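Local coordinates for protein potential RNA-dependent RNA polymerase (PDB 5I62) that catalyses RNA-templated RNA synthesis from ribonucleoside triphosphates and probably serves both transcription and genome replication of a small double-stranded RNA virus, at residues Trp118-Leu124 / Leu280-Thr286; Thr157-Val162 / Phe208-Arg213; Val202-Phe206 / His318-Ser324; Arg213-Tyr218 / Trp293-Phe298; Phe265-Phe269 / Asp330-Val334. One frame throughout, in Å; residues are numbered along the deposited sequence.

Contact 1 of 5, residues Trp118-Leu124 / Leu280-Thr286; sequences WKGVSRL and LLADLLT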
# COMPACT_ATOMS: atom_id res chain seq x y z
N TRP A 118 -11.52 9.83 18.31
CA TRP A 118 -12.34 8.64 18.51
C TRP A 118 -12.95 8.57 19.91
O TRP A 118 -13.25 7.48 20.40
CB TRP A 118 -11.57 7.37 18.15
CG TRP A 118 -10.22 7.16 18.78
CD1 TRP A 118 -9.95 6.86 20.09
CD2 TRP A 118 -8.95 7.19 18.11
NE1 TRP A 118 -8.59 6.71 20.27
CE2 TRP A 118 -7.96 6.90 19.07
CE3 TRP A 118 -8.56 7.44 16.79
CZ2 TRP A 118 -6.61 6.86 18.76
CZ3 TRP A 118 -7.22 7.38 16.47
CH2 TRP A 118 -6.26 7.10 17.45
N LYS A 119 -13.16 9.71 20.55
CA LYS A 119 -13.96 9.78 21.77
C LYS A 119 -15.31 9.11 21.56
O LYS A 119 -15.98 9.35 20.56
CB LYS A 119 -14.17 11.24 22.16
CG LYS A 119 -14.73 11.43 23.54
CD LYS A 119 -13.58 11.51 24.54
CE LYS A 119 -12.73 12.75 24.27
NZ LYS A 119 -11.45 12.78 25.05
N GLY A 120 -15.71 8.28 22.52
CA GLY A 120 -17.00 7.64 22.47
C GLY A 120 -17.08 6.42 21.58
O GLY A 120 -18.10 5.72 21.62
N VAL A 121 -16.05 6.15 20.77
CA VAL A 121 -16.02 4.93 19.97
C VAL A 121 -16.09 3.70 20.87
O VAL A 121 -15.61 3.69 22.01
CB VAL A 121 -14.75 4.92 19.10
CG1 VAL A 121 -14.60 3.63 18.32
CG2 VAL A 121 -14.80 6.09 18.14
N SER A 122 -16.71 2.65 20.35
CA SER A 122 -16.72 1.36 21.03
C SER A 122 -15.29 0.83 21.08
O SER A 122 -14.66 0.60 20.04
CB SER A 122 -17.64 0.39 20.30
OG SER A 122 -18.99 0.84 20.35
N ARG A 123 -14.76 0.66 22.29
CA ARG A 123 -13.41 0.15 22.45
C ARG A 123 -13.27 -1.22 21.80
O ARG A 123 -14.21 -2.02 21.77
CB ARG A 123 -13.03 0.06 23.93
CG ARG A 123 -13.11 1.38 24.66
CD ARG A 123 -12.00 2.32 24.22
NE ARG A 123 -12.52 3.48 23.49
CZ ARG A 123 -11.79 4.56 23.20
NH1 ARG A 123 -10.51 4.60 23.57
NH2 ARG A 123 -12.33 5.57 22.54
N LEU A 124 -12.08 -1.49 21.26
CA LEU A 124 -11.86 -2.69 20.48
C LEU A 124 -11.60 -3.86 21.40
O LEU A 124 -10.95 -3.73 22.44
CB LEU A 124 -10.69 -2.50 19.53
CG LEU A 124 -10.69 -1.25 18.66
CD1 LEU A 124 -9.45 -1.26 17.79
CD2 LEU A 124 -11.95 -1.18 17.81
N LEU A 280 -1.62 4.72 21.14
CA LEU A 280 -2.94 4.88 20.52
C LEU A 280 -3.73 3.58 20.57
O LEU A 280 -4.94 3.57 20.84
CB LEU A 280 -2.78 5.35 19.08
CG LEU A 280 -2.09 6.70 18.92
CD1 LEU A 280 -1.87 6.99 17.44
CD2 LEU A 280 -2.94 7.79 19.57
N LEU A 281 -3.06 2.46 20.25
CA LEU A 281 -3.73 1.16 20.31
C LEU A 281 -4.18 0.83 21.73
O LEU A 281 -5.27 0.29 21.93
CB LEU A 281 -2.79 0.07 19.79
CG LEU A 281 -2.56 0.15 18.28
CD1 LEU A 281 -1.54 -0.91 17.86
CD2 LEU A 281 -3.89 -0.06 17.59
N ALA A 282 -3.36 1.15 22.73
CA ALA A 282 -3.75 0.88 24.10
C ALA A 282 -4.98 1.69 24.49
O ALA A 282 -5.84 1.22 25.25
CB ALA A 282 -2.59 1.15 25.05
N ASP A 283 -5.10 2.92 23.96
CA ASP A 283 -6.31 3.71 24.18
C ASP A 283 -7.53 3.06 23.55
O ASP A 283 -8.60 3.00 24.15
CB ASP A 283 -6.11 5.13 23.62
CG ASP A 283 -7.25 6.06 24.01
OD1 ASP A 283 -7.32 6.46 25.19
OD2 ASP A 283 -8.10 6.38 23.14
N LEU A 284 -7.38 2.58 22.31
CA LEU A 284 -8.50 2.02 21.56
C LEU A 284 -8.95 0.67 22.12
O LEU A 284 -10.12 0.30 21.98
CB LEU A 284 -8.11 1.86 20.09
CG LEU A 284 -7.99 3.16 19.27
CD1 LEU A 284 -7.25 2.91 17.95
CD2 LEU A 284 -9.37 3.69 18.98
N LEU A 285 -8.05 -0.08 22.73
CA LEU A 285 -8.33 -1.45 23.12
C LEU A 285 -8.82 -1.52 24.56
O LEU A 285 -8.58 -0.63 25.37
CB LEU A 285 -7.09 -2.32 22.95
CG LEU A 285 -6.71 -2.74 21.53
CD1 LEU A 285 -5.23 -3.08 21.50
CD2 LEU A 285 -7.54 -3.94 21.10
N THR A 286 -9.48 -2.63 24.89
CA THR A 286 -9.88 -2.91 26.25
C THR A 286 -9.78 -4.41 26.51
O THR A 286 -9.99 -5.21 25.60
CB THR A 286 -11.31 -2.39 26.52
OG1 THR A 286 -11.65 -2.60 27.89
CG2 THR A 286 -12.31 -3.13 25.63
O HOH W 1 -10.24 8.13 22.89
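The indole of W118 turns one face to L284, whose CD2 stands 3.3 Å from the centroid of the five-membered ring in a close CH-pi contact. At the indole's edge D283 OD2 lies in the ring plane and accepts the N-H of W118 NE1 at 2.9 Å through its anti lone pair, while L280 CD2 touches the six-membered rim at CZ2. The guanidinium of R123 also works by its edge. Its NH1 donates to D283 O at 2.6 Å, from above that carbonyl's plane, and to D283 OD2 at 3.0 Å, the salt bridge of this contact. Guanidinium and carboxylate are almost perpendicular (88°), so a single oxygen is gripped rather than both. Bends at chi2 and chi3 fold the arginine back to this spot, and NE makes a weak bond to V121 O.

Backbones meet where helix 271-284 runs out: L124 N binds L284 O at 2.8 Å and T286 N binds L124 O at 3.1 Å, a single beta bridge. L124 lies alongside L284 and touches L285 CD2, leucines being apt for this greasy seam.

D283 OD2 thus collects an indole N-H, an arginine N-H and a water, a setting likely to favour the charged carboxylate, and R123 probably offsets negative charge at the helix's C-terminal end.

Contact 2 of 5, residues Thr157-Val162 / Phe208-Arg213; sequences TIPCDV and FAVNIR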
# COMPACT_ATOMS: atom_id res chain seq x y z
N THR A 157 -1.88 -24.59 12.04
CA THR A 157 -1.41 -23.30 12.51
C THR A 157 -2.08 -22.86 13.80
O THR A 157 -1.41 -22.39 14.72
CB THR A 157 -1.62 -22.23 11.41
OG1 THR A 157 -0.89 -22.62 10.25
CG2 THR A 157 -1.08 -20.86 11.88
N ILE A 158 -3.40 -22.99 13.88
CA ILE A 158 -4.12 -22.56 15.08
C ILE A 158 -4.49 -23.76 15.96
O ILE A 158 -4.68 -24.85 15.45
CB ILE A 158 -5.36 -21.73 14.70
CG1 ILE A 158 -6.33 -22.54 13.85
CG2 ILE A 158 -4.95 -20.46 13.96
CD1 ILE A 158 -7.66 -21.80 13.59
N PRO A 159 -4.59 -23.56 17.29
CA PRO A 159 -4.32 -22.29 17.97
C PRO A 159 -2.83 -21.98 17.99
O PRO A 159 -2.00 -22.91 17.97
CB PRO A 159 -4.87 -22.53 19.38
CG PRO A 159 -4.62 -23.99 19.59
CD PRO A 159 -4.93 -24.63 18.25
N CYS A 160 -2.49 -20.70 18.01
CA CYS A 160 -1.10 -20.29 17.95
C CYS A 160 -0.83 -19.19 18.98
O CYS A 160 -1.74 -18.47 19.40
CB CYS A 160 -0.68 -19.83 16.54
SG CYS A 160 -1.64 -18.44 15.85
N ASP A 161 0.43 -19.11 19.38
CA ASP A 161 0.94 -18.13 20.31
C ASP A 161 2.28 -17.69 19.75
O ASP A 161 3.12 -18.54 19.45
CB ASP A 161 1.10 -18.72 21.72
CG ASP A 161 1.63 -17.72 22.74
OD1 ASP A 161 1.31 -16.52 22.63
OD2 ASP A 161 2.37 -18.14 23.65
N VAL A 162 2.48 -16.38 19.56
CA VAL A 162 3.72 -15.86 19.00
C VAL A 162 4.27 -14.78 19.93
O VAL A 162 3.51 -14.02 20.53
CB VAL A 162 3.53 -15.31 17.56
CG1 VAL A 162 2.99 -16.40 16.62
CG2 VAL A 162 2.60 -14.09 17.54
N PHE A 208 2.11 -16.93 8.81
CA PHE A 208 0.67 -16.99 9.01
C PHE A 208 0.31 -16.79 10.49
O PHE A 208 -0.60 -16.02 10.82
CB PHE A 208 0.18 -18.36 8.49
CG PHE A 208 -1.32 -18.49 8.31
CD1 PHE A 208 -2.15 -17.38 8.26
CD2 PHE A 208 -1.90 -19.76 8.17
CE1 PHE A 208 -3.52 -17.52 8.08
CE2 PHE A 208 -3.27 -19.90 8.00
CZ PHE A 208 -4.09 -18.78 7.96
N ALA A 209 1.01 -17.49 11.40
CA ALA A 209 0.69 -17.39 12.82
C ALA A 209 0.82 -15.96 13.34
O ALA A 209 -0.01 -15.49 14.13
CB ALA A 209 1.58 -18.33 13.64
N VAL A 210 1.87 -15.24 12.92
CA VAL A 210 2.02 -13.85 13.34
C VAL A 210 0.88 -13.00 12.78
O VAL A 210 0.27 -12.21 13.50
CB VAL A 210 3.39 -13.28 12.93
CG1 VAL A 210 3.50 -11.77 13.33
CG2 VAL A 210 4.53 -14.07 13.57
N ASN A 211 0.59 -13.15 11.48
CA ASN A 211 -0.48 -12.36 10.87
C ASN A 211 -1.83 -12.63 11.53
O ASN A 211 -2.62 -11.70 11.74
CB ASN A 211 -0.55 -12.65 9.37
CG ASN A 211 0.42 -11.80 8.56
OD1 ASN A 211 0.88 -10.74 9.00
ND2 ASN A 211 0.72 -12.27 7.37
N ILE A 212 -2.13 -13.89 11.87
CA ILE A 212 -3.36 -14.18 12.62
C ILE A 212 -3.39 -13.41 13.93
O ILE A 212 -4.39 -12.76 14.27
CB ILE A 212 -3.49 -15.70 12.87
CG1 ILE A 212 -3.65 -16.46 11.56
CG2 ILE A 212 -4.67 -15.98 13.82
CD1 ILE A 212 -3.52 -18.00 11.72
N ARG A 213 -2.32 -13.49 14.72
CA ARG A 213 -2.33 -12.82 16.02
C ARG A 213 -2.45 -11.31 15.85
O ARG A 213 -3.21 -10.66 16.59
CB ARG A 213 -1.08 -13.19 16.81
CG ARG A 213 -1.16 -14.60 17.42
CD ARG A 213 -2.20 -14.57 18.50
NE ARG A 213 -1.62 -14.20 19.77
CZ ARG A 213 -2.23 -13.51 20.73
NH1 ARG A 213 -3.46 -13.06 20.58
NH2 ARG A 213 -1.57 -13.26 21.84
O HOH W 2 1.09 -14.29 21.37
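This is apolar strand-on-helix packing: T157 to V162, leading into strand 160-165 at the border of a mixed sheet, rests on the first turns of helix 208-228. Strand and helix segments cross almost squarely (89°) with axes 8.1 Å apart, and no direct hydrogen bond joins them. Such closeness suits A209, whose small CB is met by C160 SG at 3.9 Å and V162 CG1 at 3.8 Å. V162 spreads its two methyls over adjacent turns, CG1 on A209 and CG2 sliding past R213 CG. On the T157 side, I212 CD1 fits against I158 CG2 at 3.6 Å and T157 CG2, and also covers the centre of one F208 face. T157 can sit among these carbons because its OG1 is bonded to V153 O.

The polar rim is bridged by water. One molecule donates to D161 OD1 and V162 O, both at 2.6 Å, and accepts from R213 NH2 at 2.9 Å. D161 OD2 forms a salt bridge with R296, while R213 NH1 is held by Q216.

Around this core, V210 reaches strand 168-173 at C169 and M171, F208 packs on helix 150-157, and I212 leans on E129 and V133 of helix 129-135.

Contact 3 of 5, residues Val202-Phe206 / His318-Ser324; sequences VVWMF and HGMGSGS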
# COMPACT_ATOMS: atom_id res chain seq x y z
N VAL A 202 10.77 -3.93 -1.22
CA VAL A 202 10.95 -5.05 -0.31
C VAL A 202 9.60 -5.38 0.31
O VAL A 202 8.89 -4.48 0.77
CB VAL A 202 11.99 -4.72 0.77
CG1 VAL A 202 12.00 -5.79 1.84
CG2 VAL A 202 13.37 -4.57 0.15
N VAL A 203 9.23 -6.66 0.28
CA VAL A 203 8.06 -7.15 0.98
C VAL A 203 8.52 -8.07 2.10
O VAL A 203 9.34 -8.97 1.87
CB VAL A 203 7.09 -7.90 0.04
CG1 VAL A 203 5.87 -8.39 0.83
CG2 VAL A 203 6.66 -7.00 -1.09
N TRP A 204 8.02 -7.84 3.31
CA TRP A 204 8.22 -8.75 4.44
C TRP A 204 7.04 -9.72 4.47
O TRP A 204 5.95 -9.36 4.91
CB TRP A 204 8.35 -7.97 5.75
CG TRP A 204 9.59 -7.14 5.86
CD1 TRP A 204 9.95 -6.07 5.08
CD2 TRP A 204 10.66 -7.33 6.80
NE1 TRP A 204 11.17 -5.58 5.49
CE2 TRP A 204 11.63 -6.34 6.53
CE3 TRP A 204 10.89 -8.24 7.83
CZ2 TRP A 204 12.81 -6.23 7.27
CZ3 TRP A 204 12.05 -8.13 8.57
CH2 TRP A 204 13.00 -7.14 8.28
N MET A 205 7.24 -10.94 3.98
CA MET A 205 6.17 -11.94 3.92
C MET A 205 6.13 -12.64 5.28
O MET A 205 7.02 -13.43 5.61
CB MET A 205 6.41 -12.91 2.78
CG MET A 205 6.30 -12.28 1.39
SD MET A 205 6.85 -13.44 0.11
CE MET A 205 6.53 -12.47 -1.34
N PHE A 206 5.11 -12.34 6.08
CA PHE A 206 5.06 -12.72 7.48
C PHE A 206 4.55 -14.15 7.65
O PHE A 206 3.77 -14.62 6.84
CB PHE A 206 4.14 -11.79 8.27
CG PHE A 206 4.84 -10.60 8.86
CD1 PHE A 206 5.63 -9.79 8.08
CD2 PHE A 206 4.70 -10.30 10.20
CE1 PHE A 206 6.27 -8.67 8.61
CE2 PHE A 206 5.33 -9.18 10.75
CZ PHE A 206 6.13 -8.38 9.94
N HIS A 318 14.13 -3.43 13.59
CA HIS A 318 14.13 -2.79 12.28
C HIS A 318 12.86 -1.94 12.17
O HIS A 318 12.06 -1.86 13.10
CB HIS A 318 14.23 -3.84 11.16
CG HIS A 318 13.24 -4.97 11.30
ND1 HIS A 318 11.89 -4.81 11.07
CD2 HIS A 318 13.41 -6.27 11.64
CE1 HIS A 318 11.27 -5.96 11.25
NE2 HIS A 318 12.17 -6.87 11.61
N GLY A 319 12.71 -1.28 11.02
CA GLY A 319 11.52 -0.49 10.78
C GLY A 319 10.32 -1.39 10.53
O GLY A 319 10.35 -2.61 10.73
N MET A 320 9.23 -0.77 10.08
CA MET A 320 8.01 -1.50 9.80
C MET A 320 8.27 -2.62 8.80
O MET A 320 8.68 -2.36 7.67
CB MET A 320 6.93 -0.58 9.27
CG MET A 320 5.73 -1.32 8.75
SD MET A 320 4.85 -2.17 10.08
CE MET A 320 4.01 -0.74 10.83
N GLY A 321 8.01 -3.86 9.21
CA GLY A 321 8.09 -4.96 8.27
C GLY A 321 6.96 -4.84 7.27
O GLY A 321 5.83 -5.24 7.56
N SER A 322 7.25 -4.26 6.10
CA SER A 322 6.25 -3.99 5.07
C SER A 322 5.55 -5.27 4.64
O SER A 322 6.11 -6.02 3.83
CB SER A 322 6.90 -3.32 3.86
OG SER A 322 7.94 -2.42 4.25
N GLY A 323 4.36 -5.54 5.19
CA GLY A 323 3.74 -6.86 5.06
C GLY A 323 3.07 -7.36 6.33
O GLY A 323 2.31 -8.34 6.30
N SER A 324 3.37 -6.72 7.46
CA SER A 324 2.63 -6.95 8.70
C SER A 324 1.13 -6.73 8.52
O SER A 324 0.70 -5.95 7.67
CB SER A 324 3.12 -6.00 9.79
OG SER A 324 2.27 -6.07 10.92
O HOH W 3 2.53 -11.13 5.00
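V202 opens the contact modestly, its carbonyl O resting 3.9 Å from S322 CB, and V203 touches S322 O through CG1. W204 carries most of the weight. Its backbone N binds S322 O at 2.7 Å, fairly straight (159°), and its indole lies over G321, whose CA is 3.7 Å from the five-membered ring's centroid; a bare glycine permits that closeness. Farther out over the same face, the H318 side chain runs head-on toward the indole, with W204 CH2 over the centre of the imidazole; the two rings are inclined to each other by 34°, their centroids 4.1 Å apart. A bond from H318 ND1 to G319 O at 2.7 Å and a hydrogen bond from NE2 to I304 O fix the imidazole's rotation.

W204 O receives a CA-H...O contact from G323 CA at 3.3 Å. G323 has phi 138°, and a CB there would strike this oxygen, so glycine suits the site twice over. F206 follows, one face centred on S324 CA at 3.9 Å, while a water links its N to G323 O.

The glycine-rich loop, which has the sequence pattern of polymerase motif B, thus lies between strand 199-205 and the start of helix 327-345. Strand 176-189 flanks the former, and Y95 and Y96 of helix 89-97 meet W204.

Contact 4 of 5, residues Arg213-Tyr218 / Trp293-Phe298; sequences RELQVY and WLERVF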
# COMPACT_ATOMS: atom_id res chain seq x y z
N ARG A 213 -2.32 -13.49 14.72
CA ARG A 213 -2.33 -12.82 16.02
C ARG A 213 -2.45 -11.31 15.85
O ARG A 213 -3.21 -10.66 16.59
CB ARG A 213 -1.08 -13.19 16.81
CG ARG A 213 -1.16 -14.60 17.42
CD ARG A 213 -2.20 -14.57 18.50
NE ARG A 213 -1.62 -14.20 19.77
CZ ARG A 213 -2.23 -13.51 20.73
NH1 ARG A 213 -3.46 -13.06 20.58
NH2 ARG A 213 -1.57 -13.26 21.84
N GLU A 214 -1.71 -10.73 14.91
CA GLU A 214 -1.82 -9.30 14.65
C GLU A 214 -3.25 -8.92 14.27
O GLU A 214 -3.82 -7.96 14.82
CB GLU A 214 -0.87 -8.89 13.53
CG GLU A 214 0.60 -8.98 13.85
CD GLU A 214 1.43 -8.71 12.61
OE1 GLU A 214 1.03 -9.16 11.51
OE2 GLU A 214 2.47 -8.05 12.73
N LEU A 215 -3.86 -9.68 13.36
CA LEU A 215 -5.16 -9.30 12.84
C LEU A 215 -6.29 -9.48 13.84
O LEU A 215 -7.38 -8.94 13.63
CB LEU A 215 -5.47 -10.08 11.56
CG LEU A 215 -4.63 -9.70 10.33
CD1 LEU A 215 -4.95 -10.64 9.18
CD2 LEU A 215 -4.90 -8.27 9.92
N GLN A 216 -6.06 -10.22 14.94
CA GLN A 216 -7.05 -10.24 16.01
C GLN A 216 -7.36 -8.83 16.51
O GLN A 216 -8.44 -8.59 17.06
CB GLN A 216 -6.57 -11.11 17.16
CG GLN A 216 -6.58 -12.61 16.89
CD GLN A 216 -6.15 -13.36 18.12
OE1 GLN A 216 -4.97 -13.61 18.33
NE2 GLN A 216 -7.12 -13.68 18.99
N VAL A 217 -6.40 -7.90 16.37
CA VAL A 217 -6.62 -6.50 16.72
C VAL A 217 -6.90 -5.68 15.47
O VAL A 217 -7.86 -4.91 15.42
CB VAL A 217 -5.42 -5.92 17.49
CG1 VAL A 217 -5.47 -4.38 17.45
CG2 VAL A 217 -5.43 -6.40 18.93
N TYR A 218 -6.06 -5.83 14.45
CA TYR A 218 -6.15 -4.89 13.33
C TYR A 218 -7.42 -5.09 12.51
O TYR A 218 -7.96 -4.12 11.96
CB TYR A 218 -4.91 -4.99 12.46
CG TYR A 218 -3.68 -4.50 13.18
CD1 TYR A 218 -3.57 -3.17 13.58
CD2 TYR A 218 -2.63 -5.36 13.48
CE1 TYR A 218 -2.46 -2.71 14.26
CE2 TYR A 218 -1.50 -4.91 14.15
CZ TYR A 218 -1.42 -3.57 14.53
OH TYR A 218 -0.30 -3.10 15.19
N TRP A 293 -1.58 -8.79 24.20
CA TRP A 293 -1.29 -8.54 22.80
C TRP A 293 -0.30 -7.38 22.63
O TRP A 293 0.61 -7.46 21.79
CB TRP A 293 -2.60 -8.24 22.07
CG TRP A 293 -2.47 -8.09 20.59
CD1 TRP A 293 -2.63 -9.06 19.63
CD2 TRP A 293 -2.15 -6.88 19.87
NE1 TRP A 293 -2.44 -8.54 18.38
CE2 TRP A 293 -2.13 -7.20 18.50
CE3 TRP A 293 -1.88 -5.56 20.27
CZ2 TRP A 293 -1.86 -6.25 17.51
CZ3 TRP A 293 -1.59 -4.62 19.28
CH2 TRP A 293 -1.59 -4.97 17.92
N LEU A 294 -0.48 -6.30 23.40
CA LEU A 294 0.38 -5.14 23.25
C LEU A 294 1.82 -5.44 23.67
O LEU A 294 2.77 -4.88 23.11
CB LEU A 294 -0.19 -3.97 24.06
CG LEU A 294 -1.42 -3.32 23.45
CD1 LEU A 294 -2.21 -2.54 24.51
CD2 LEU A 294 -1.00 -2.39 22.30
N GLU A 295 1.99 -6.32 24.66
CA GLU A 295 3.34 -6.65 25.12
C GLU A 295 3.98 -7.74 24.27
O GLU A 295 5.20 -7.74 24.09
CB GLU A 295 3.31 -7.08 26.59
CG GLU A 295 2.87 -5.96 27.54
CD GLU A 295 3.79 -4.75 27.46
OE1 GLU A 295 5.03 -4.93 27.41
OE2 GLU A 295 3.26 -3.62 27.39
N ARG A 296 3.19 -8.69 23.75
CA ARG A 296 3.72 -9.88 23.10
C ARG A 296 3.72 -9.82 21.59
O ARG A 296 4.68 -10.26 20.96
CB ARG A 296 2.92 -11.12 23.49
CG ARG A 296 3.29 -11.78 24.79
CD ARG A 296 2.16 -12.71 25.21
NE ARG A 296 2.39 -14.10 24.83
CZ ARG A 296 3.24 -14.90 25.46
NH1 ARG A 296 3.97 -14.44 26.48
NH2 ARG A 296 3.38 -16.15 25.07
N VAL A 297 2.64 -9.34 20.99
CA VAL A 297 2.43 -9.43 19.54
C VAL A 297 2.81 -8.13 18.84
O VAL A 297 3.51 -8.14 17.82
CB VAL A 297 0.97 -9.81 19.23
CG1 VAL A 297 0.74 -9.85 17.71
CG2 VAL A 297 0.59 -11.12 19.90
N PHE A 298 2.29 -7.01 19.33
CA PHE A 298 2.60 -5.70 18.73
C PHE A 298 4.06 -5.51 18.34
O PHE A 298 4.32 -4.98 17.26
CB PHE A 298 2.16 -4.58 19.68
CG PHE A 298 2.53 -3.21 19.19
CD1 PHE A 298 1.73 -2.56 18.26
CD2 PHE A 298 3.71 -2.60 19.59
CE1 PHE A 298 2.08 -1.32 17.77
CE2 PHE A 298 4.06 -1.35 19.09
CZ PHE A 298 3.24 -0.72 18.18
O HOH W 4 3.40 -7.09 15.07
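W293 sets CG opposite its backbone N (chi1 -175°), which swings the indole into helix 208-228, where V217 turns CG2 over the centre of the ring face. That CG2 is 3.5 Å from the centroid of the five-membered ring, while V297 CB covers the other face from W293's own segment. NE1 lies at the edge and donates to R213 O at 2.9 Å, the acceptor in the indole plane but the donor above the carbonyl plane. The indole is a knob in the hole formed by R213, E214, V217 and Y218, a single knob-into-hole contact between helix 288-296 and helix 208-228; a wide ring with one N-H suits a hole having a carbonyl on its wall. Y218 receives the indole's edge on its face in an offset edge-to-face pair, centroids 5.4 Å apart and planes at 72°. Its OH, bonded to D330, also touches F298 CD1 at 3.7 Å. V297 CG2 covers one face of the R213 guanidinium, 3.6 Å from NH2, and V297 CG1 meets CG of E214, the residue whose carboxylate is hydrogen-bonded to S324 OG.

Contact 5 of 5, residues Phe265-Phe269 / Asp330-Val334; sequences FDQHF and DETLV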
# COMPACT_ATOMS: atom_id res chain seq x y z
N PHE A 265 9.38 5.48 4.29
CA PHE A 265 8.66 5.66 5.54
C PHE A 265 8.73 4.41 6.40
O PHE A 265 9.05 4.48 7.59
CB PHE A 265 7.20 6.02 5.25
CG PHE A 265 6.41 6.44 6.46
CD1 PHE A 265 6.92 7.35 7.37
CD2 PHE A 265 5.15 5.93 6.68
CE1 PHE A 265 6.18 7.74 8.49
CE2 PHE A 265 4.40 6.33 7.78
CZ PHE A 265 4.92 7.23 8.69
N ASP A 266 8.41 3.24 5.82
CA ASP A 266 8.45 1.99 6.56
C ASP A 266 9.80 1.81 7.25
O ASP A 266 9.87 1.45 8.43
CB ASP A 266 8.19 0.80 5.63
CG ASP A 266 6.79 0.80 5.02
OD1 ASP A 266 5.98 1.69 5.33
OD2 ASP A 266 6.50 -0.11 4.21
N GLN A 267 10.87 2.04 6.49
CA GLN A 267 12.22 1.82 6.99
C GLN A 267 12.55 2.72 8.17
O GLN A 267 13.32 2.34 9.05
CB GLN A 267 13.23 2.02 5.86
CG GLN A 267 13.16 1.03 4.68
CD GLN A 267 12.15 1.42 3.61
OE1 GLN A 267 11.13 2.06 3.89
NE2 GLN A 267 12.44 1.04 2.37
N HIS A 268 11.98 3.92 8.20
CA HIS A 268 12.27 4.89 9.25
C HIS A 268 11.29 4.82 10.41
O HIS A 268 11.37 5.65 11.32
CB HIS A 268 12.25 6.32 8.68
CG HIS A 268 13.42 6.64 7.79
ND1 HIS A 268 13.46 6.29 6.46
CD2 HIS A 268 14.57 7.30 8.04
CE1 HIS A 268 14.59 6.70 5.93
NE2 HIS A 268 15.29 7.32 6.87
N PHE A 269 10.35 3.87 10.39
CA PHE A 269 9.32 3.81 11.42
C PHE A 269 9.96 3.22 12.68
O PHE A 269 9.86 2.03 12.97
CB PHE A 269 8.11 3.01 10.93
CG PHE A 269 6.83 3.36 11.62
CD1 PHE A 269 6.11 4.49 11.25
CD2 PHE A 269 6.35 2.57 12.64
CE1 PHE A 269 4.92 4.82 11.89
CE2 PHE A 269 5.16 2.90 13.31
CZ PHE A 269 4.45 4.01 12.92
N ASP A 330 -0.71 0.90 11.97
CA ASP A 330 0.24 1.58 12.85
C ASP A 330 0.69 2.89 12.24
O ASP A 330 0.78 3.92 12.92
CB ASP A 330 1.47 0.70 13.13
CG ASP A 330 1.21 -0.42 14.13
OD1 ASP A 330 0.04 -0.69 14.47
OD2 ASP A 330 2.20 -1.03 14.58
N GLU A 331 1.03 2.85 10.95
CA GLU A 331 1.56 4.02 10.27
C GLU A 331 0.52 5.12 10.15
O GLU A 331 0.82 6.29 10.36
CB GLU A 331 2.07 3.62 8.89
CG GLU A 331 3.32 2.77 8.96
CD GLU A 331 3.93 2.54 7.61
OE1 GLU A 331 3.25 2.82 6.59
OE2 GLU A 331 5.09 2.08 7.57
N THR A 332 -0.72 4.75 9.81
CA THR A 332 -1.78 5.74 9.62
C THR A 332 -2.13 6.44 10.93
O THR A 332 -2.33 7.66 10.97
CB THR A 332 -3.01 5.07 9.01
OG1 THR A 332 -2.66 4.52 7.74
CG2 THR A 332 -4.16 6.06 8.84
N LEU A 333 -2.21 5.67 12.01
CA LEU A 333 -2.48 6.24 13.32
C LEU A 333 -1.39 7.24 13.71
O LEU A 333 -1.69 8.35 14.18
CB LEU A 333 -2.57 5.12 14.36
CG LEU A 333 -3.77 4.18 14.34
CD1 LEU A 333 -3.55 3.11 15.40
CD2 LEU A 333 -5.05 4.96 14.62
N VAL A 334 -0.12 6.86 13.53
CA VAL A 334 0.97 7.74 13.91
C VAL A 334 1.07 8.93 12.97
O VAL A 334 1.37 10.06 13.40
CB VAL A 334 2.30 6.96 13.99
CG1 VAL A 334 3.49 7.93 14.20
CG2 VAL A 334 2.24 5.93 15.11
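E331 runs its side chain past two phenyl rings toward D266. Its CG lies beside the backbone N (chi1 -70°), and an extended chain beyond CG lays the methylenes along the rings: CB meets F265 CE2 at 3.7 Å, and CG stands over one face of F269, 4.2 Å from its centroid. Both phenylalanines place CG anti to the backbone N, which sends their rings out to the helix. F269 reaches on to the next turn of the helix, its CZ touching V334 CG2 near the ring plane at 3.7 Å and D330 O at the same distance. The branched V334 offers this rim a broad apolar surface.

D266 belongs to the sequence expected of polymerase motif A, and E331 to the motif B helix. Polarity is sorted: E331 spends its carbons on the phenyl rings and its carboxylate beside D266, whose OD2 is bonded to S322 OG. In related polymerases the second motif A aspartate lies near the incoming nucleotide's ribose; if D266 is its counterpart, E331 and S322 would be second-shell residues that could position it.

In the fold
From the N terminus, contact 1 opens first, and its long loop to the end of helix 271-284 encloses contact 2, where strand 160-165 meets helix 208-228. Contact 3 starts on strand 199-205 before contact 2 has closed and ends beyond contact 1, crossing both. Contact 4 continues from R213, shared with contact 2, and is nested inside contact 3 while crossing contact 1. Contact 5 opens inside contacts 1, 3 and 4 and closes last, crossing all three. Helix 208-228 is thereby tied to the sheet and to helix 288-296, whereas helix 327-345 meets contact 1 through L333 and contact 4 through D330, and receives M320 of contact 3 on D330 and E331.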